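Local atomic coordinates of putative phosphoribosyltransferase (Neisseria gonorrhoeae, PDB entry 5VOG), a protein that binds guanosine-5',3'-tetraphosphate (ppGpp) and may transfer phosphoribosyl groups as a type I phosphoribosyltransferase. Residues 40-45 with 99-104. Numbering follows the deposited sequence.
Sequences AMIAIG and KNVLVV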
loop_
_atom_site.group_PDB
_atom_site.type_symbol
_atom_site.label_atom_id
_atom_site.label_comp_id
_atom_site.label_asym_id
_atom_site.label_seq_id
_atom_site.Cartn_x
_atom_site.Cartn_y
_atom_site.Cartn_z
ATOM N N ALA A 40 -12.928 4.642 7.477
ATOM C CA ALA A 40 -11.524 4.354 7.230
ATOM C C ALA A 40 -11.420 2.945 6.670
ATOM O O ALA A 40 -12.325 2.122 6.851
ATOM C CB ALA A 40 -10.692 4.479 8.510
ATOM N N MET A 41 -10.315 2.687 5.974
ATOM C CA MET A 41 -9.929 1.354 5.533
ATOM C C MET A 41 -8.849 0.813 6.458
ATOM O O MET A 41 -8.059 1.573 7.025
ATOM C CB MET A 41 -9.398 1.370 4.094
ATOM C CG MET A 41 -10.479 1.523 3.044
ATOM S SD MET A 41 -9.787 1.618 1.375
ATOM C CE MET A 41 -9.585 3.391 1.181
ATOM N N ILE A 42 -8.823 -0.507 6.612
ATOM C CA ILE A 42 -7.697 -1.202 7.230
ATOM C C ILE A 42 -7.173 -2.168 6.175
ATOM O O ILE A 42 -7.782 -3.219 5.920
ATOM C CB ILE A 42 -8.085 -1.929 8.522
ATOM C CG1 ILE A 42 -8.658 -0.933 9.537
ATOM C CG2 ILE A 42 -6.881 -2.678 9.096
ATOM C CD1 ILE A 42 -9.249 -1.585 10.771
ATOM N N ALA A 43 -6.063 -1.802 5.532
ATOM C CA ALA A 43 -5.460 -2.647 4.510
ATOM C C ALA A 43 -4.620 -3.730 5.167
ATOM O O ALA A 43 -3.858 -3.457 6.093
ATOM C CB ALA A 43 -4.579 -1.813 3.578
ATOM N N ILE A 44 -4.741 -4.959 4.675
ATOM C CA ILE A 44 -3.895 -6.054 5.135
ATOM C C ILE A 44 -2.719 -6.161 4.168
ATOM O O ILE A 44 -2.875 -6.647 3.048
ATOM C CB ILE A 44 -4.663 -7.379 5.217
ATOM C CG1 ILE A 44 -5.919 -7.236 6.083
ATOM C CG2 ILE A 44 -3.752 -8.476 5.760
ATOM C CD1 ILE A 44 -6.866 -8.448 5.972
ATOM N N GLY A 45 -1.532 -5.716 4.593
ATOM C CA GLY A 45 -0.370 -5.850 3.738
ATOM C C GLY A 45 0.154 -7.276 3.720
ATOM O O GLY A 45 -0.125 -8.065 4.621
ATOM N N LYS A 99 -16.439 3.882 15.000
ATOM C CA LYS A 99 -16.529 4.197 13.582
ATOM C C LYS A 99 -16.701 2.926 12.756
ATOM O O LYS A 99 -16.594 1.804 13.254
ATOM C CB LYS A 99 -15.281 4.960 13.121
ATOM C CG LYS A 99 -15.079 6.294 13.814
ATOM C CD LYS A 99 -16.261 7.211 13.562
ATOM C CE LYS A 99 -16.057 8.586 14.175
ATOM N NZ LYS A 99 -17.210 9.481 13.871
ATOM N N ASN A 100 -16.964 3.121 11.466
ATOM C CA ASN A 100 -17.105 2.030 10.510
ATOM C C ASN A 100 -15.781 1.847 9.781
ATOM O O ASN A 100 -15.266 2.800 9.189
ATOM C CB ASN A 100 -18.215 2.327 9.503
ATOM C CG ASN A 100 -19.563 2.497 10.157
ATOM O OD1 ASN A 100 -19.864 1.841 11.147
ATOM N ND2 ASN A 100 -20.383 3.384 9.607
ATOM N N VAL A 101 -15.236 0.631 9.802
ATOM C CA VAL A 101 -13.949 0.368 9.162
ATOM C C VAL A 101 -14.104 -0.744 8.134
ATOM O O VAL A 101 -14.823 -1.727 8.356
ATOM C CB VAL A 101 -12.846 0.032 10.191
ATOM C CG1 VAL A 101 -12.562 1.251 11.082
ATOM C CG2 VAL A 101 -13.206 -1.187 11.019
ATOM N N LEU A 102 -13.426 -0.576 6.997
ATOM C CA LEU A 102 -13.492 -1.492 5.860
ATOM C C LEU A 102 -12.138 -2.181 5.725
ATOM O O LEU A 102 -11.143 -1.542 5.366
ATOM C CB LEU A 102 -13.840 -0.742 4.573
ATOM C CG LEU A 102 -13.978 -1.609 3.322
ATOM C CD1 LEU A 102 -15.211 -2.512 3.448
ATOM C CD2 LEU A 102 -14.038 -0.754 2.059
ATOM N N VAL A 103 -12.103 -3.482 5.999
ATOM C CA VAL A 103 -10.889 -4.278 5.841
ATOM C C VAL A 103 -10.711 -4.583 4.358
ATOM O O VAL A 103 -11.668 -4.979 3.691
ATOM C CB VAL A 103 -10.996 -5.566 6.676
ATOM C CG1 VAL A 103 -9.775 -6.451 6.507
ATOM C CG2 VAL A 103 -11.240 -5.225 8.159
ATOM N N VAL A 104 -9.496 -4.395 3.828
ATOM C CA VAL A 104 -9.234 -4.526 2.391
ATOM C C VAL A 104 -8.115 -5.537 2.159
ATOM O O VAL A 104 -7.055 -5.452 2.789
ATOM C CB VAL A 104 -8.869 -3.170 1.751
ATOM C CG1 VAL A 104 -8.532 -3.352 0.268
ATOM C CG2 VAL A 104 -9.980 -2.146 1.955
#
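The flat groups here are the backbone peptides of Ala40 to Ile44 and Asn100 to Val104, hydrogen-bonded between parallel strands 40-45 and 101-104, whose axes cross at -24°. Four bonds ladder across: Leu102 N to Ala40 O, Ile42 N to Leu102 O (2.8 Å), Val104 N to Ile42 O, and Ile44 N to Val104 O. Their carbonyls are used differently: Leu102 N lies in the plane of the Ala40 carbonyl, whereas Ile42 N stands 42° above that of Leu102, and Val104 N is similarly tilted from that of Ile42. A weak bond, Ala40 N to Asn100 O at 3.4 Å, begins the ladder.

Over one face, Met41 SD lies 3.8 Å from Val104 CG2; with Met41 CG beside its own backbone N (chi1 -75°), the thioether runs past this methyl and its end leads away. Over the other, Ile42 CD1 meets Val101 CG2 at 4.0 Å, and Ile44 CD1 presses on Val103 CG1 at 3.6 Å.

Helix 49-59 covers the Met41–Leu102 face through Leu55, and helix 112-121 the Ile42–Val103 face through Leu121, giving the alpha/beta/alpha sandwich of the phosphoribosyltransferase fold. Gly45, ending its strand, touches the bound ppGpp, while strand 63-75 pairs with the far edge of strand 40-45.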